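Local coordinates for fibronectin-binding protein (Streptococcus pyogenes, PDB 5A0L), which is a surface adhesin that binds fibronectin and, through an internal thioester in its N-terminal domain, mediates covalent attachment to the host, at residues T127-W132 with N144-R149; I156-S159 with M164-A167. All coordinates share one frame; numbering follows the deposited sequence.

Contact 1 (T127-W132 with N144-R149)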
# COMPACT_ATOMS: atom_id res chain seq x y z
N THR A 127 -5.70 4.10 -0.51
CA THR A 127 -4.71 3.52 -1.40
C THR A 127 -4.54 2.04 -1.10
O THR A 127 -4.41 1.21 -2.02
CB THR A 127 -3.37 4.26 -1.30
OG1 THR A 127 -3.58 5.67 -1.51
CG2 THR A 127 -2.39 3.78 -2.31
N GLN A 128 -4.54 1.70 0.18
CA GLN A 128 -4.40 0.31 0.62
C GLN A 128 -5.54 -0.54 0.05
O GLN A 128 -5.32 -1.69 -0.37
CB GLN A 128 -4.42 0.27 2.15
CG GLN A 128 -4.29 -1.15 2.73
CD GLN A 128 -2.96 -1.76 2.42
OE1 GLN A 128 -1.96 -1.51 3.10
NE2 GLN A 128 -2.92 -2.57 1.34
N ASN A 129 -6.75 -0.02 0.05
CA ASN A 129 -7.87 -0.75 -0.51
C ASN A 129 -7.73 -0.93 -2.03
O ASN A 129 -8.06 -2.01 -2.55
CB ASN A 129 -9.20 -0.08 -0.17
CG ASN A 129 -9.73 -0.52 1.17
OD1 ASN A 129 -10.39 -1.55 1.25
ND2 ASN A 129 -9.39 0.18 2.23
N ALA A 130 -7.21 0.08 -2.74
CA ALA A 130 -6.99 -0.06 -4.16
C ALA A 130 -5.92 -1.10 -4.44
O ALA A 130 -6.00 -1.85 -5.44
CB ALA A 130 -6.63 1.29 -4.77
N ILE A 131 -4.90 -1.17 -3.60
CA ILE A 131 -3.87 -2.21 -3.79
C ILE A 131 -4.47 -3.61 -3.61
O ILE A 131 -4.21 -4.51 -4.42
CB ILE A 131 -2.64 -1.97 -2.87
CG1 ILE A 131 -1.87 -0.73 -3.37
CG2 ILE A 131 -1.74 -3.20 -2.79
CD1 ILE A 131 -1.34 -0.84 -4.78
N TRP A 132 -5.29 -3.80 -2.60
CA TRP A 132 -5.90 -5.10 -2.35
C TRP A 132 -6.86 -5.50 -3.47
O TRP A 132 -7.04 -6.71 -3.72
CB TRP A 132 -6.59 -5.10 -1.00
CG TRP A 132 -5.68 -5.16 0.18
CD1 TRP A 132 -4.45 -5.72 0.25
CD2 TRP A 132 -5.98 -4.69 1.50
NE1 TRP A 132 -3.94 -5.64 1.53
CE2 TRP A 132 -4.86 -5.00 2.31
CE3 TRP A 132 -7.06 -4.02 2.07
CZ2 TRP A 132 -4.82 -4.70 3.67
CZ3 TRP A 132 -7.01 -3.72 3.42
CH2 TRP A 132 -5.90 -4.05 4.19
N ASN A 144 -19.91 3.11 -2.68
CA ASN A 144 -20.74 4.21 -2.17
C ASN A 144 -21.17 4.07 -0.74
O ASN A 144 -21.61 5.06 -0.14
CB ASN A 144 -21.99 4.39 -3.02
CG ASN A 144 -21.72 5.08 -4.31
OD1 ASN A 144 -20.66 5.67 -4.50
ND2 ASN A 144 -22.70 5.03 -5.21
N LYS A 145 -21.10 2.85 -0.20
CA LYS A 145 -21.42 2.62 1.21
C LYS A 145 -20.20 2.40 2.08
O LYS A 145 -20.33 2.21 3.27
CB LYS A 145 -22.38 1.42 1.34
CG LYS A 145 -23.78 1.68 0.82
CD LYS A 145 -24.61 0.42 0.76
CE LYS A 145 -26.09 0.75 0.54
NZ LYS A 145 -26.31 1.58 -0.69
N MET A 146 -19.00 2.44 1.52
CA MET A 146 -17.81 2.17 2.33
C MET A 146 -17.63 3.25 3.38
O MET A 146 -17.81 4.44 3.11
CB MET A 146 -16.57 2.02 1.46
CG MET A 146 -16.57 0.69 0.72
SD MET A 146 -15.15 0.51 -0.38
CE MET A 146 -13.86 0.21 0.79
N TRP A 147 -17.24 2.79 4.56
CA TRP A 147 -16.99 3.66 5.73
C TRP A 147 -18.26 4.38 6.24
O TRP A 147 -18.16 5.32 7.04
CB TRP A 147 -15.84 4.65 5.46
CG TRP A 147 -14.61 3.97 5.01
CD1 TRP A 147 -13.84 3.13 5.74
CD2 TRP A 147 -14.01 4.04 3.70
NE1 TRP A 147 -12.80 2.67 4.96
CE2 TRP A 147 -12.88 3.21 3.71
CE3 TRP A 147 -14.32 4.73 2.54
CZ2 TRP A 147 -12.05 3.08 2.61
CZ3 TRP A 147 -13.50 4.59 1.44
CH2 TRP A 147 -12.38 3.77 1.47
N GLU A 148 -19.43 3.95 5.82
CA GLU A 148 -20.65 4.54 6.33
C GLU A 148 -20.78 4.33 7.85
O GLU A 148 -21.35 5.17 8.54
CB GLU A 148 -21.87 4.01 5.59
CG GLU A 148 -23.16 4.75 5.89
CD GLU A 148 -23.23 6.21 5.45
OE1 GLU A 148 -22.37 6.69 4.70
OE2 GLU A 148 -24.21 6.86 5.85
N ARG A 149 -20.31 3.19 8.36
CA ARG A 149 -20.37 2.97 9.80
C ARG A 149 -19.59 4.08 10.53
O ARG A 149 -20.08 4.67 11.52
CB ARG A 149 -19.84 1.60 10.18
CG ARG A 149 -20.02 1.28 11.65
CD ARG A 149 -19.56 -0.14 11.99
NE ARG A 149 -20.44 -1.16 11.41
CZ ARG A 149 -20.22 -2.47 11.46
NH1 ARG A 149 -19.14 -2.93 12.08
NH2 ARG A 149 -21.05 -3.32 10.89
O HOH W 1 -11.11 0.02 4.61

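Contact 2 (I156-S159 with M164-A167)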
# COMPACT_ATOMS: atom_id res chain seq x y z
N ILE A 156 -15.41 9.51 11.07
CA ILE A 156 -14.91 10.17 9.89
C ILE A 156 -16.04 11.06 9.42
O ILE A 156 -17.20 10.63 9.41
CB ILE A 156 -14.48 9.20 8.76
CG1 ILE A 156 -13.50 8.14 9.27
CG2 ILE A 156 -13.82 10.00 7.64
CD1 ILE A 156 -13.16 7.05 8.28
N SER A 157 -15.70 12.29 9.05
CA SER A 157 -16.70 13.22 8.59
C SER A 157 -17.26 12.75 7.26
O SER A 157 -16.60 12.02 6.48
CB SER A 157 -16.13 14.63 8.48
OG SER A 157 -15.09 14.63 7.48
N GLU A 158 -18.50 13.15 7.05
CA GLU A 158 -19.15 12.96 5.79
C GLU A 158 -18.27 13.51 4.69
O GLU A 158 -18.09 12.86 3.67
CB GLU A 158 -20.52 13.63 5.78
CG GLU A 158 -21.40 13.29 4.58
CD GLU A 158 -21.98 11.89 4.65
OE1 GLU A 158 -21.22 10.94 4.43
OE2 GLU A 158 -23.20 11.73 4.92
N SER A 159 -17.69 14.70 4.90
CA SER A 159 -16.85 15.30 3.87
C SER A 159 -15.62 14.45 3.54
O SER A 159 -15.33 14.24 2.34
CB SER A 159 -16.43 16.74 4.23
OG SER A 159 -15.51 16.78 5.33
N MET A 164 -12.96 10.16 0.01
CA MET A 164 -12.34 8.82 -0.02
C MET A 164 -13.00 7.88 -1.03
O MET A 164 -12.31 7.18 -1.77
CB MET A 164 -12.43 8.20 1.38
CG MET A 164 -11.52 8.90 2.43
SD MET A 164 -11.96 8.45 4.14
CE MET A 164 -11.38 6.74 4.19
N ARG A 165 -14.32 7.87 -1.04
CA ARG A 165 -15.04 7.01 -1.97
C ARG A 165 -14.76 7.40 -3.41
O ARG A 165 -14.53 6.51 -4.25
CB ARG A 165 -16.54 7.09 -1.71
CG ARG A 165 -16.96 6.52 -0.38
CD ARG A 165 -18.40 6.90 -0.04
NE ARG A 165 -18.86 6.29 1.20
CZ ARG A 165 -19.90 6.69 1.93
NH1 ARG A 165 -20.64 7.71 1.53
NH2 ARG A 165 -20.19 6.07 3.06
N GLU A 166 -14.77 8.70 -3.71
CA GLU A 166 -14.51 9.11 -5.07
C GLU A 166 -13.10 8.79 -5.52
O GLU A 166 -12.85 8.38 -6.67
CB GLU A 166 -14.87 10.61 -5.25
CG GLU A 166 -16.36 10.89 -5.09
CD GLU A 166 -17.23 9.98 -5.97
OE1 GLU A 166 -17.06 10.03 -7.21
OE2 GLU A 166 -18.09 9.19 -5.43
N ALA A 167 -12.14 8.96 -4.61
CA ALA A 167 -10.75 8.64 -4.92
C ALA A 167 -10.60 7.15 -5.21
O ALA A 167 -9.90 6.76 -6.16
CB ALA A 167 -9.82 9.07 -3.80
O HOH W 2 -22.50 8.90 3.38

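Contact 1 (T127-W132 with N144-R149)
N129, on helix 120-135, meets M146 and W147 with the two ends of one carboxamide. The packing is light. OD1 of N129 lies 3.9 Å from the methyl CE of M146, while ND2 of N129 comes 4.0 Å from CZ2 of W147, close to the plane of the indole and at its rim. Amide and ring planes are nearly perpendicular, 86° apart. M146 gets its methyl there by a bend at chi3 (74°) after an extended chi2, and its CB also rests over one face of the W147 ring, 3.7 Å above the plane.

The polar link is indirect. Water 1 accepts from ND2 of N129 at 2.9 Å and from NE1 of W147 at 3.2 Å. ND2 also donates to the carbonyl of L125, one turn earlier in its own helix; together the two bonds would hold the amide with its NH2 toward W147 and its oxygen toward the M146 methyl.

M146 and W147 are the second and third residues of a type II turn from K145 to E148. W147 has positive phi (65°) and is the N-cap residue of helix 148-152. The turn thus delivers both side chains to N129 on helix 120-135 of the thioester domain. That helix also carries Q128, whose NE2 bonds the C49 carbonyl, and W132, which packs on C49, the chain's only cysteine and hence the probable source of the thioester sulfur.

Contact 2 (I156-S159 with M164-A167)
I156 and M164 face one another along a single stretch of chain, I156 just before helix 158-172 and M164 two turns into it, their CB atoms both directed at the opposite segment. The gamma branch CG2 of I156 comes 4.3 Å from SD of M164, a loose apolar touch made by a methyl against a thioether sulfur. M164 is extended through chi2 (165°), and the bend at chi3 (71°) turns its CE away from CG2 and toward the other end of the isoleucine, 4.5 Å from CD1 of I156. Both side chains are buried: N122 of helix 120-135 touches each of them, and V126 of that helix and W147 also pack on M164.

E158 and R165 run along the more exposed flank. The CB of E158 starts away from the other segment, but its carboxylate comes back toward it; R165 reaches across with a chain extended from chi2 onward. OE1 of E158 stands 4.4 Å from NH1 of R165, well out of the guanidinium plane, and no N-H is aimed at it. Water 2 supplies the link: it lies in that plane at the edge, accepts from NH1 of R165 at 2.9 Å and lies 2.6 Å from OE1 of E158, to which it probably donates.

At the start of the helix, S157 is the N-cap, its OG accepting from the backbone N of Q160. Chemically, the separation of E158 and R165 probably gives a modest electrostatic attraction, bridged by water 2, while the direct ion pair of R165 is with E148.

Contact 1 closes before contact 2 opens along the chain, and their centres lie 10 Å apart on the same side of the chain's centre. R165 of helix 158-172 joins them most directly, bonding to the first residue of helix 148-152 and to the turn before it: NH2 of R165 lies 2.8 Å from OE1 of E148, and NE of R165 probably bonds O of M146 at 2.9 Å. The apolar join is W147 on M164, with CZ3 of W147 3.8 Å from CB of M164. Contact 1 lies nearer the probable thioester cysteine, C49, which segment 127-132 touches. A bound zinc ion, about 13 Å from the N129 side chain, takes no part.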